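Local coordinates for thylakoid lumenal 15 kDa protein 1, chloroplastic (Arabidopsis thaliana, PDB 3N90), which is of unknown function but folds as a right-handed quadrilateral beta helix of pentapeptide repeats in the chloroplast thylakoid lumen, at residues Ile37-Asn42 with Asp55-Gly60; Asn42-Lys47 with Gly60-Glu65; Thr79-Thr84 with Lys100-Thr105. The protein carries 2 engineered substitutions. All coordinates share one frame; numbering follows the deposited sequence.

All three contacts join neighbouring coils of one beta helix, and each combines a buried apolar row with a polar outer surface. Contacts 1 and 2 hold the same two coils together: they share Asn42 and Gly60 and follow one another round the wall. Contact 3 sits further along the stack, where 79-84 in turn bonds through its backbone to 60-65. Inside, Leu38 on Leu58, Phe43 on Leu63 and Leu83 on Ile104 are close counterparts. Outside, the chemistry differs: contact 1 has a direct salt bridge, contact 2 adds two water bridges and an extended lysine, and contact 3 brings in a serine hydroxyl and near-parallel asparagine amides side by side.

Contact 1 of 3, residues Ile37-Asn42 with Asp55-Gly60; sequences ILRQAN and DADLTG
Leu38 and Leu58 occupy matching places on two successive coils of a right-handed quadrilateral beta helix, twenty residues apart, with their side chains side by side and pointing the same way. Leu38 CB lies 3.8 Å from Leu58 CD2; both leucines are buried and their branches meet here, a place that suits an apolar residue. The two backbones run nearly parallel and are tied at two points: Leu38 N donates to Asp57 O at 2.7 Å, and Gln40 N to Thr59 O at 2.9 Å. The type II turn from Leu38 to Ala41, closed by Ala41 N to Leu38 O, carries both donors, while Gly60 has a positive phi that a residue without a side chain adopts easily.

Outside, Arg39 reaches down to the next coil. Its NE and NH2 both grip one atom, Asp57 OD2, each at 3.0 Å, a side-on salt bridge. The oxygen lies in the guanidinium plane, yet the carboxylate is turned 81° from that plane. Thr59 CB lies over one face of the guanidinium, 3.7 Å above its centre. Asp57 has CG opposite its own backbone N (chi1 -179°), and with chi2 near 0° this brings OD1 to Thr59, two residues on, where it accepts Thr59 N at 3.0 Å and Thr59 OG1 at 2.7 Å. Its two oxygens thus divide the work: OD2 serves the arginine, OD1 the turn. The Thr59 hydroxyl also bonds to Thr79 OG1 of the following coil. An Asx turn on the outer surface, with leucines stacked inside, is characteristic of the pentapeptide-repeat beta helix.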
ATOM      1  N   ILE A  37       2.276   7.368 -11.691  1.00  9.21           N
ATOM      2  CA  ILE A  37       2.875   8.252 -10.706  1.00 10.67           C
ATOM      3  C   ILE A  37       1.768   8.687  -9.757  1.00 10.86           C
ATOM      4  O   ILE A  37       0.730   9.221 -10.176  1.00 10.51           O
ATOM      5  CB  ILE A  37       3.519   9.517 -11.358  1.00 10.10           C
ATOM      6  CG1 ILE A  37       4.500   9.141 -12.463  1.00 12.29           C
ATOM      7  CG2 ILE A  37       4.217  10.315 -10.254  1.00 12.27           C
ATOM      8  CD1 ILE A  37       5.110  10.399 -13.158  1.00 12.71           C
ATOM      9  N   LEU A  38       1.964   8.389  -8.482  1.00 10.30           N
ATOM     10  CA  LEU A  38       0.965   8.602  -7.443  1.00 10.28           C
ATOM     11  C   LEU A  38       1.540   9.364  -6.250  1.00 11.37           C
ATOM     12  O   LEU A  38       1.133   9.135  -5.093  1.00 12.51           O
ATOM     13  CB  LEU A  38       0.325   7.263  -7.008  1.00  9.48           C
ATOM     14  CG  LEU A  38      -0.642   6.691  -8.052  1.00  9.53           C
ATOM     15  CD1 LEU A  38      -0.803   5.183  -7.818  1.00 12.30           C
ATOM     16  CD2 LEU A  38      -1.968   7.401  -7.967  1.00  9.78           C
ATOM     17  N   ARG A  39       2.544  10.222  -6.520  1.00 12.26           N
ATOM     18  CA  ARG A  39       3.165  10.971  -5.448  1.00 14.39           C
ATOM     19  C   ARG A  39       2.121  11.852  -4.795  1.00 13.73           C
ATOM     20  O   ARG A  39       1.324  12.527  -5.490  1.00 15.17           O
ATOM     21  CB  ARG A  39       4.305  11.865  -5.945  1.00 13.88           C
ATOM     22  CG  ARG A  39       5.433  11.181  -6.567  1.00 16.96           C
ATOM     23  CD  ARG A  39       6.610  12.203  -6.586  1.00 22.08           C
ATOM     24  NE  ARG A  39       7.713  11.324  -6.616  1.00 21.48           N
ATOM     25  CZ  ARG A  39       8.867  11.395  -6.021  1.00 16.68           C
ATOM     26  NH1 ARG A  39       9.311  12.413  -5.249  1.00 13.74           N
ATOM     27  NH2 ARG A  39       9.599  10.349  -6.248  1.00 16.86           N
ATOM     28  N   GLN A  40       2.127  11.812  -3.470  1.00 15.38           N
ATOM     29  CA  GLN A  40       1.166  12.538  -2.628  1.00 17.10           C
ATOM     30  C   GLN A  40      -0.307  12.220  -2.878  1.00 16.67           C
ATOM     31  O   GLN A  40      -1.176  13.019  -2.520  1.00 17.52           O
ATOM     32  CB  GLN A  40       1.364  14.054  -2.791  1.00 18.05           C
ATOM     33  CG  GLN A  40       2.718  14.559  -2.398  1.00 20.17           C
ATOM     34  CD  GLN A  40       3.780  14.481  -3.494  1.00 25.04           C
ATOM     35  OE1 GLN A  40       3.546  14.841  -4.661  1.00 25.02           O
ATOM     36  NE2 GLN A  40       4.970  14.036  -3.109  1.00 24.71           N
ATOM     37  N   ALA A  41      -0.605  11.085  -3.515  1.00 15.81           N
ATOM     38  CA  ALA A  41      -1.988  10.732  -3.803  1.00 14.88           C
ATOM     39  C   ALA A  41      -2.652  10.369  -2.493  1.00 14.19           C
ATOM     40  O   ALA A  41      -1.987   9.896  -1.580  1.00 14.22           O
ATOM     41  CB  ALA A  41      -2.094   9.563  -4.777  1.00 15.29           C
ATOM     42  N   ASN A  42      -3.961  10.572  -2.427  1.00 14.75           N
ATOM     43  CA  ASN A  42      -4.749  10.251  -1.248  1.00 14.42           C
ATOM     44  C   ASN A  42      -5.606   9.006  -1.463  1.00 13.98           C
ATOM     45  O   ASN A  42      -6.587   9.032  -2.216  1.00 13.68           O
ATOM     46  CB  ASN A  42      -5.661  11.438  -0.911  1.00 15.90           C
ATOM     47  CG  ASN A  42      -6.321  11.313   0.463  1.00 17.15           C
ATOM     48  OD1 ASN A  42      -6.179  10.310   1.155  1.00 15.41           O
ATOM     49  ND2 ASN A  42      -7.065  12.356   0.843  1.00 19.27           N
ATOM     50  N   ASP A  55       5.350  -1.366  -9.998  1.00 11.42           N
ATOM     51  CA  ASP A  55       6.263  -0.307 -10.480  1.00 11.53           C
ATOM     52  C   ASP A  55       5.634   1.093 -10.469  1.00 11.05           C
ATOM     53  O   ASP A  55       6.079   1.966 -11.242  1.00 11.48           O
ATOM     54  CB  ASP A  55       6.766  -0.595 -11.898  1.00 10.86           C
ATOM     55  CG  ASP A  55       8.279  -0.350 -12.046  1.00 12.52           C
ATOM     56  OD1 ASP A  55       8.882   0.335 -11.197  1.00 13.53           O
ATOM     57  OD2 ASP A  55       8.859  -0.948 -12.972  1.00 12.52           O
ATOM     58  N   ALA A  56       4.614   1.304  -9.638  1.00 10.85           N
ATOM     59  CA  ALA A  56       4.090   2.657  -9.378  1.00 10.02           C
ATOM     60  C   ALA A  56       5.010   3.462  -8.470  1.00 10.29           C
ATOM     61  O   ALA A  56       5.824   2.912  -7.731  1.00 12.34           O
ATOM     62  CB  ALA A  56       2.630   2.636  -8.827  1.00 10.24           C
ATOM     63  N   ASP A  57       4.877   4.777  -8.528  1.00 10.58           N
ATOM     64  CA  ASP A  57       5.586   5.647  -7.595  1.00 10.63           C
ATOM     65  C   ASP A  57       4.598   6.213  -6.609  1.00 10.68           C
ATOM     66  O   ASP A  57       3.744   7.038  -6.946  1.00  9.91           O
ATOM     67  CB  ASP A  57       6.307   6.778  -8.347  1.00 10.72           C
ATOM     68  CG  ASP A  57       7.093   7.703  -7.416  1.00 13.72           C
ATOM     69  OD1 ASP A  57       7.126   7.475  -6.192  1.00 16.04           O
ATOM     70  OD2 ASP A  57       7.716   8.664  -7.943  1.00 15.51           O
ATOM     71  N   LEU A  58       4.688   5.723  -5.374  1.00 11.12           N
ATOM     72  CA  LEU A  58       3.720   6.097  -4.343  1.00 12.10           C
ATOM     73  C   LEU A  58       4.273   7.119  -3.350  1.00 12.55           C
ATOM     74  O   LEU A  58       3.680   7.348  -2.283  1.00 12.14           O
ATOM     75  CB  LEU A  58       3.203   4.828  -3.609  1.00 11.80           C
ATOM     76  CG  LEU A  58       2.106   4.092  -4.404  1.00 11.93           C
ATOM     77  CD1 LEU A  58       2.036   2.594  -4.069  1.00 14.03           C
ATOM     78  CD2 LEU A  58       0.717   4.773  -4.165  1.00 13.46           C
ATOM     79  N   THR A  59       5.408   7.723  -3.687  1.00 11.51           N
ATOM     80  CA  THR A  59       6.135   8.518  -2.714  1.00 12.80           C
ATOM     81  C   THR A  59       5.215   9.522  -2.004  1.00 12.46           C
ATOM     82  O   THR A  59       4.514  10.301  -2.669  1.00 13.32           O
ATOM     83  CB  THR A  59       7.297   9.281  -3.401  1.00 12.86           C
ATOM     84  OG1 THR A  59       8.241   8.334  -3.902  1.00 12.91           O
ATOM     85  CG2 THR A  59       7.975  10.201  -2.366  1.00 13.27           C
ATOM     86  N   GLY A  60       5.171   9.475  -0.671  1.00 12.26           N
ATOM     87  CA  GLY A  60       4.332  10.426   0.092  1.00 13.97           C
ATOM     88  C   GLY A  60       2.822  10.243   0.075  1.00 13.88           C
ATOM     89  O   GLY A  60       2.068  11.103   0.587  1.00 13.86           O
TER

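Contact 2 of 3, residues Asn42-Lys47 with Gly60-Glu65; sequences NFKGAK and GADLSE
Phe43 and Leu63 both place CG opposite the carbonyl carbon, with chi1 at -67° and -82°, and this sends the ring and the branched chain inward in the same direction. Phe43 CB then packs tightly against Leu63 CD2, at 3.3 Å. The ring continues into the interior, meeting Phe33 edge-to-face and lying nearly parallel to Phe23, a place suited to a large flat apolar group.

Asn42 and Asp62 instead carry CG opposite the backbone N, which lets each OD1 reach the N-H two residues on and close an Asx turn. The two side chains lie side by side, amide and carboxylate planes only 3° apart. Asn42 OD1 accepts Lys44 N, and Asp62 OD1 takes two donors, Ser64 N at 2.9 Å and Ser64 OG at 2.7 Å. A water joins the pair, donating to Asp62 OD2 and weakly to Asn42 OD1. The extended Lys44 chain passes over Ser64, CG 3.5 Å from OG, and uses its methylenes rather than its ammonium group for contact.

Backbone bonds from Phe43 N to Asp62 O (2.8 Å) and from Gly45 N to Ser64 O (2.9 Å) clasp the coils. Gly45, third in the type II turn from Phe43 to Ala46, has the positive phi usual there, and a second water links Lys47 NZ to Glu65 O.

With Lys44 NZ 5.0 Å from Asp62 OD2, the opposite charges may attract at this range, though their charged atoms are not in contact. Such an attraction, together with the donors round Asp62, would be expected to stabilise its carboxylate as an anion.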
ATOM      1  N   ASN A  42      -3.961  10.572  -2.427  1.00 14.75           N
ATOM      2  CA  ASN A  42      -4.749  10.251  -1.248  1.00 14.42           C
ATOM      3  C   ASN A  42      -5.606   9.006  -1.463  1.00 13.98           C
ATOM      4  O   ASN A  42      -6.587   9.032  -2.216  1.00 13.68           O
ATOM      5  CB  ASN A  42      -5.661  11.438  -0.911  1.00 15.90           C
ATOM      6  CG  ASN A  42      -6.321  11.313   0.463  1.00 17.15           C
ATOM      7  OD1 ASN A  42      -6.179  10.310   1.155  1.00 15.41           O
ATOM      8  ND2 ASN A  42      -7.065  12.356   0.843  1.00 19.27           N
ATOM      9  N   PHE A  43      -5.200   7.894  -0.845  1.00 13.01           N
ATOM     10  CA  PHE A  43      -6.012   6.663  -0.844  1.00 13.09           C
ATOM     11  C   PHE A  43      -6.546   6.333   0.548  1.00 13.32           C
ATOM     12  O   PHE A  43      -6.813   5.182   0.833  1.00 12.88           O
ATOM     13  CB  PHE A  43      -5.209   5.437  -1.331  1.00 12.85           C
ATOM     14  CG  PHE A  43      -4.807   5.491  -2.807  1.00 10.77           C
ATOM     15  CD1 PHE A  43      -5.710   5.104  -3.798  1.00 10.31           C
ATOM     16  CD2 PHE A  43      -3.548   5.940  -3.185  1.00 12.38           C
ATOM     17  CE1 PHE A  43      -5.376   5.117  -5.149  1.00  9.79           C
ATOM     18  CE2 PHE A  43      -3.192   5.985  -4.567  1.00 13.17           C
ATOM     19  CZ  PHE A  43      -4.128   5.571  -5.540  1.00 12.64           C
ATOM     20  N   LYS A  44      -6.675   7.328   1.419  1.00 13.84           N
ATOM     21  CA  LYS A  44      -7.063   7.015   2.807  1.00 14.77           C
ATOM     22  C   LYS A  44      -8.395   6.279   2.837  1.00 14.86           C
ATOM     23  O   LYS A  44      -9.359   6.737   2.227  1.00 15.77           O
ATOM     24  CB  LYS A  44      -7.133   8.292   3.654  1.00 15.86           C
ATOM     25  CG  LYS A  44      -7.577   8.033   5.101  1.00 17.57           C
ATOM     26  CD  LYS A  44      -7.302   9.254   5.969  1.00 21.29           C
ATOM     27  CE  LYS A  44      -7.481   8.895   7.437  1.00 26.07           C
ATOM     28  NZ  LYS A  44      -7.069  10.009   8.314  1.00 29.40           N
ATOM     29  N   GLY A  45      -8.432   5.117   3.484  1.00 15.17           N
ATOM     30  CA  GLY A  45      -9.651   4.289   3.567  1.00 14.83           C
ATOM     31  C   GLY A  45     -10.201   3.764   2.262  1.00 15.56           C
ATOM     32  O   GLY A  45     -11.364   3.322   2.201  1.00 16.23           O
ATOM     33  N   ALA A  46      -9.395   3.822   1.191  1.00 15.00           N
ATOM     34  CA  ALA A  46      -9.821   3.267  -0.075  1.00 14.73           C
ATOM     35  C   ALA A  46      -9.909   1.733  -0.006  1.00 15.27           C
ATOM     36  O   ALA A  46      -9.240   1.087   0.815  1.00 15.07           O
ATOM     37  CB  ALA A  46      -8.902   3.690  -1.196  1.00 14.60           C
ATOM     38  N   LYS A  47     -10.748   1.161  -0.856  1.00 15.92           N
ATOM     39  CA  LYS A  47     -10.859  -0.280  -0.942  1.00 15.77           C
ATOM     40  C   LYS A  47     -10.105  -0.718  -2.192  1.00 15.48           C
ATOM     41  O   LYS A  47     -10.523  -0.478  -3.344  1.00 16.42           O
ATOM     42  CB  LYS A  47     -12.320  -0.770  -0.924  1.00 18.25           C
ATOM     43  CG  LYS A  47     -13.178  -0.249   0.212  1.00 20.91           C
ATOM     44  CD  LYS A  47     -12.571  -0.480   1.603  1.00 27.42           C
ATOM     45  CE  LYS A  47     -13.540  -0.066   2.732  1.00 27.33           C
ATOM     46  NZ  LYS A  47     -13.208  -0.788   4.006  1.00 31.67           N
ATOM     47  N   GLY A  60       5.171   9.475  -0.671  1.00 12.26           N
ATOM     48  CA  GLY A  60       4.332  10.426   0.092  1.00 13.97           C
ATOM     49  C   GLY A  60       2.822  10.243   0.075  1.00 13.88           C
ATOM     50  O   GLY A  60       2.068  11.103   0.587  1.00 13.86           O
ATOM     51  N   ALA A  61       2.373   9.134  -0.524  1.00 13.33           N
ATOM     52  CA  ALA A  61       0.945   8.859  -0.621  1.00 13.42           C
ATOM     53  C   ALA A  61       0.375   8.535   0.760  1.00 13.83           C
ATOM     54  O   ALA A  61       1.108   8.063   1.638  1.00 16.07           O
ATOM     55  CB  ALA A  61       0.685   7.721  -1.583  1.00 13.18           C
ATOM     56  N   ASP A  62      -0.919   8.774   0.930  1.00 14.41           N
ATOM     57  CA  ASP A  62      -1.665   8.322   2.116  1.00 15.44           C
ATOM     58  C   ASP A  62      -2.453   7.039   1.829  1.00 15.34           C
ATOM     59  O   ASP A  62      -3.474   7.057   1.140  1.00 15.41           O
ATOM     60  CB  ASP A  62      -2.585   9.437   2.612  1.00 15.69           C
ATOM     61  CG  ASP A  62      -3.128   9.170   4.026  1.00 18.17           C
ATOM     62  OD1 ASP A  62      -2.900   8.058   4.560  1.00 17.74           O
ATOM     63  OD2 ASP A  62      -3.811  10.076   4.573  1.00 21.65           O
ATOM     64  N   LEU A  63      -1.944   5.909   2.301  1.00 14.55           N
ATOM     65  CA  LEU A  63      -2.706   4.664   2.220  1.00 14.11           C
ATOM     66  C   LEU A  63      -3.273   4.224   3.612  1.00 14.09           C
ATOM     67  O   LEU A  63      -3.610   3.047   3.834  1.00 15.41           O
ATOM     68  CB  LEU A  63      -1.850   3.585   1.575  1.00 14.94           C
ATOM     69  CG  LEU A  63      -1.760   3.559   0.034  1.00 13.79           C
ATOM     70  CD1 LEU A  63      -0.682   2.542  -0.252  1.00 16.95           C
ATOM     71  CD2 LEU A  63      -3.031   3.043  -0.601  1.00 18.93           C
ATOM     72  N   SER A  64      -3.331   5.167   4.543  1.00 14.82           N
ATOM     73  CA  SER A  64      -3.790   4.846   5.909  1.00 16.07           C
ATOM     74  C   SER A  64      -5.208   4.277   5.872  1.00 16.21           C
ATOM     75  O   SER A  64      -6.026   4.711   5.059  1.00 17.07           O
ATOM     76  CB  SER A  64      -3.655   6.039   6.866  1.00 16.46           C
ATOM     77  OG  SER A  64      -4.497   7.109   6.514  1.00 20.29           O
ATOM     78  N   GLU A  65      -5.444   3.242   6.674  1.00 16.60           N
ATOM     79  CA  GLU A  65      -6.742   2.555   6.772  1.00 18.31           C
ATOM     80  C   GLU A  65      -7.272   1.958   5.454  1.00 17.97           C
ATOM     81  O   GLU A  65      -8.456   1.592   5.335  1.00 18.22           O
ATOM     82  CB  GLU A  65      -7.777   3.477   7.468  1.00 18.88           C
ATOM     83  CG  GLU A  65      -7.713   3.447   9.039  1.00 25.43           C
ATOM     84  CD  GLU A  65      -8.485   2.269   9.711  1.00 31.44           C
ATOM     85  OE1 GLU A  65      -8.243   1.070   9.402  1.00 37.02           O
ATOM     86  OE2 GLU A  65      -9.327   2.540  10.601  1.00 37.41           O
TER
HETATM   87  O   HOH W   1      -5.167  11.891   3.558  1.00 37.98           O
HETATM   88  O   HOH W   2     -10.845   0.185   4.783  1.00 46.87           O

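Contact 3 of 3, residues Thr79-Thr84 with Lys100-Thr105; sequences TKVNLT and KGSNIT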
ATOM      1  N   THR A  79       8.074   4.967  -0.702  1.00 15.71           N
ATOM      2  CA  THR A  79       8.843   5.748   0.268  1.00 17.01           C
ATOM      3  C   THR A  79       7.965   6.816   0.900  1.00 17.05           C
ATOM      4  O   THR A  79       7.171   7.461   0.223  1.00 15.91           O
ATOM      5  CB  THR A  79      10.117   6.412  -0.371  1.00 18.25           C
ATOM      6  OG1 THR A  79       9.704   7.351  -1.345  1.00 21.59           O
ATOM      7  CG2 THR A  79      11.010   5.403  -1.045  1.00 18.34           C
ATOM      8  N   LYS A  80       8.105   7.012   2.213  1.00 17.55           N
ATOM      9  CA  LYS A  80       7.378   8.092   2.913  1.00 19.08           C
ATOM     10  C   LYS A  80       5.844   8.030   2.773  1.00 17.56           C
ATOM     11  O   LYS A  80       5.150   9.051   2.776  1.00 18.68           O
ATOM     12  CB  LYS A  80       7.924   9.462   2.497  1.00 18.91           C
ATOM     13  CG  LYS A  80       9.369   9.712   2.894  1.00 21.96           C
ATOM     14  CD  LYS A  80       9.808  11.146   2.501  1.00 22.08           C
ATOM     15  CE  LYS A  80      11.327  11.294   2.566  1.00 27.88           C
ATOM     16  NZ  LYS A  80      11.781  11.465   3.991  1.00 31.24           N
ATOM     17  N   VAL A  81       5.341   6.810   2.700  1.00 16.43           N
ATOM     18  CA  VAL A  81       3.927   6.552   2.517  1.00 16.34           C
ATOM     19  C   VAL A  81       3.346   6.290   3.888  1.00 16.67           C
ATOM     20  O   VAL A  81       3.980   5.638   4.706  1.00 17.35           O
ATOM     21  CB  VAL A  81       3.717   5.289   1.641  1.00 15.14           C
ATOM     22  CG1 VAL A  81       2.258   4.816   1.666  1.00 14.31           C
ATOM     23  CG2 VAL A  81       4.182   5.540   0.183  1.00 15.90           C
ATOM     24  N   ASN A  82       2.136   6.785   4.125  1.00 16.31           N
ATOM     25  CA  ASN A  82       1.450   6.486   5.356  1.00 16.84           C
ATOM     26  C   ASN A  82       0.662   5.195   5.194  1.00 16.19           C
ATOM     27  O   ASN A  82      -0.274   5.116   4.381  1.00 16.74           O
ATOM     28  CB  ASN A  82       0.558   7.652   5.752  1.00 17.52           C
ATOM     29  CG  ASN A  82       0.031   7.526   7.168  1.00 18.73           C
ATOM     30  OD1 ASN A  82       0.158   6.480   7.804  1.00 18.52           O
ATOM     31  ND2 ASN A  82      -0.571   8.603   7.664  1.00 22.22           N
ATOM     32  N   LEU A  83       1.097   4.160   5.913  1.00 15.54           N
ATOM     33  CA  LEU A  83       0.396   2.887   5.906  1.00 15.25           C
ATOM     34  C   LEU A  83      -0.245   2.519   7.271  1.00 15.99           C
ATOM     35  O   LEU A  83      -0.553   1.352   7.519  1.00 15.74           O
ATOM     36  CB  LEU A  83       1.286   1.740   5.415  1.00 15.94           C
ATOM     37  CG  LEU A  83       1.630   1.652   3.902  1.00 15.73           C
ATOM     38  CD1 LEU A  83       2.800   0.663   3.760  1.00 17.91           C
ATOM     39  CD2 LEU A  83       0.470   1.220   3.082  1.00 17.36           C
ATOM     40  N   THR A  84      -0.463   3.531   8.098  1.00 17.70           N
ATOM     41  CA  THR A  84      -1.082   3.337   9.413  1.00 18.90           C
ATOM     42  C   THR A  84      -2.414   2.618   9.238  1.00 18.92           C
ATOM     43  O   THR A  84      -3.282   3.068   8.455  1.00 17.88           O
ATOM     44  CB  THR A  84      -1.336   4.676  10.122  1.00 18.69           C
ATOM     45  OG1 THR A  84      -0.107   5.370  10.334  1.00 21.21           O
ATOM     46  CG2 THR A  84      -2.033   4.444  11.485  1.00 20.93           C
ATOM     47  N   LYS A 100      11.354   2.815   2.515  1.00 20.84           N
ATOM     48  CA  LYS A 100      12.117   3.762   3.354  1.00 20.67           C
ATOM     49  C   LYS A 100      11.299   4.979   3.788  1.00 19.38           C
ATOM     50  O   LYS A 100      10.714   5.691   2.947  1.00 18.96           O
ATOM     51  CB  LYS A 100      13.399   4.203   2.635  1.00 21.42           C
ATOM     52  CG  LYS A 100      14.146   5.352   3.324  1.00 25.80           C
ATOM     53  CD  LYS A 100      15.590   5.426   2.877  1.00 31.32           C
ATOM     54  CE  LYS A 100      16.340   6.538   3.594  1.00 32.05           C
ATOM     55  NZ  LYS A 100      17.740   6.631   3.101  1.00 33.62           N
ATOM     56  N   GLY A 101      11.243   5.222   5.100  1.00 18.25           N
ATOM     57  CA  GLY A 101      10.563   6.407   5.594  1.00 17.78           C
ATOM     58  C   GLY A 101       9.067   6.209   5.809  1.00 17.35           C
ATOM     59  O   GLY A 101       8.401   7.102   6.342  1.00 16.63           O
ATOM     60  N   SER A 102       8.532   5.045   5.421  1.00 17.30           N
ATOM     61  CA  SER A 102       7.089   4.825   5.523  1.00 17.91           C
ATOM     62  C   SER A 102       6.635   4.568   6.960  1.00 18.19           C
ATOM     63  O   SER A 102       7.395   4.045   7.785  1.00 18.89           O
ATOM     64  CB  SER A 102       6.638   3.732   4.575  1.00 18.45           C
ATOM     65  OG  SER A 102       6.759   4.268   3.245  1.00 20.65           O
ATOM     66  N   ASN A 103       5.425   5.006   7.263  1.00 18.08           N
ATOM     67  CA  ASN A 103       4.848   4.766   8.583  1.00 18.93           C
ATOM     68  C   ASN A 103       3.983   3.532   8.501  1.00 18.83           C
ATOM     69  O   ASN A 103       2.964   3.541   7.814  1.00 19.04           O
ATOM     70  CB  ASN A 103       4.037   6.007   9.027  1.00 19.24           C
ATOM     71  CG  ASN A 103       3.322   5.802  10.377  1.00 19.87           C
ATOM     72  OD1 ASN A 103       3.409   4.737  10.992  1.00 20.87           O
ATOM     73  ND2 ASN A 103       2.606   6.830  10.823  1.00 24.97           N
ATOM     74  N   ILE A 104       4.375   2.464   9.195  1.00 18.39           N
ATOM     75  CA  ILE A 104       3.642   1.198   9.141  1.00 19.00           C
ATOM     76  C   ILE A 104       3.005   0.799  10.473  1.00 19.89           C
ATOM     77  O   ILE A 104       2.779  -0.393  10.711  1.00 20.46           O
ATOM     78  CB  ILE A 104       4.493   0.040   8.613  1.00 18.29           C
ATOM     79  CG1 ILE A 104       5.739  -0.193   9.501  1.00 17.37           C
ATOM     80  CG2 ILE A 104       4.877   0.323   7.137  1.00 17.76           C
ATOM     81  CD1 ILE A 104       6.444  -1.498   9.220  1.00 14.68           C
ATOM     82  N   THR A 105       2.730   1.803  11.294  1.00 21.24           N
ATOM     83  CA  THR A 105       2.118   1.600  12.611  1.00 23.25           C
ATOM     84  C   THR A 105       0.763   0.969  12.389  1.00 22.92           C
ATOM     85  O   THR A 105      -0.116   1.594  11.786  1.00 24.31           O
ATOM     86  CB  THR A 105       1.895   2.930  13.354  1.00 23.15           C
ATOM     87  OG1 THR A 105       3.135   3.607  13.535  1.00 25.49           O
ATOM     88  CG2 THR A 105       1.259   2.679  14.759  1.00 25.14           C
TER
HETATM   89  O   HOH W   3      10.407   9.720   6.359  1.00 40.91           O
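Ser102 meets the backbone of Val81 on the coil before. Its CB rests 3.3 Å from Val81 O, and beyond it OG, placed opposite the carbonyl carbon (chi1 -70°), accepts Val81 N at 3.0 Å with a fairly straight N-H...O angle of 163°. The same OG lies 3.2 Å from Lys80 N, but the angle there is too poor for a bond. As a donor the hydroxyl turns to Val78 O, so this buried oxygen is satisfied in both directions. A small side chain with one hydroxyl suits this place, because it fits beside Val81 CB and OG serves as acceptor for Val81 N in a row of otherwise backbone bonds.

That row continues from Asn103 N to Val81 O at 3.0 Å and from Leu83 N to Asn103 O at 2.7 Å. Lys80 N donates to Lys100 O before it. On the buried inner side, Leu83 CD1 touches Ile104 CG2 at 4.0 Å, the two side chains crossing at a slant, with Ile104 also lying against helix 116-125, which covers this end of the stack.

Outside, Asn82 and Asn103 stand side by side, their amide planes 8° apart. Each closes an Asx turn: Asn82 OD1 takes Thr84 N and Thr84 OG1, and Asn103 OD1 takes Thr105 N. Asn103 ND2 comes 3.1 Å from Thr84 OG1, though not in bonding geometry. Thr84 CA packs on Thr105 O, a CA-H...O contact of 3.1 Å, while a water spans Lys80 NZ and Gly101 O at the outer rim.

The polar side chains across this contact are therefore mostly neutral: Asx bonds close the turns, the serine hydroxyl satisfies Val81 N and Val78 O, and no salt bridge joins the two coils here.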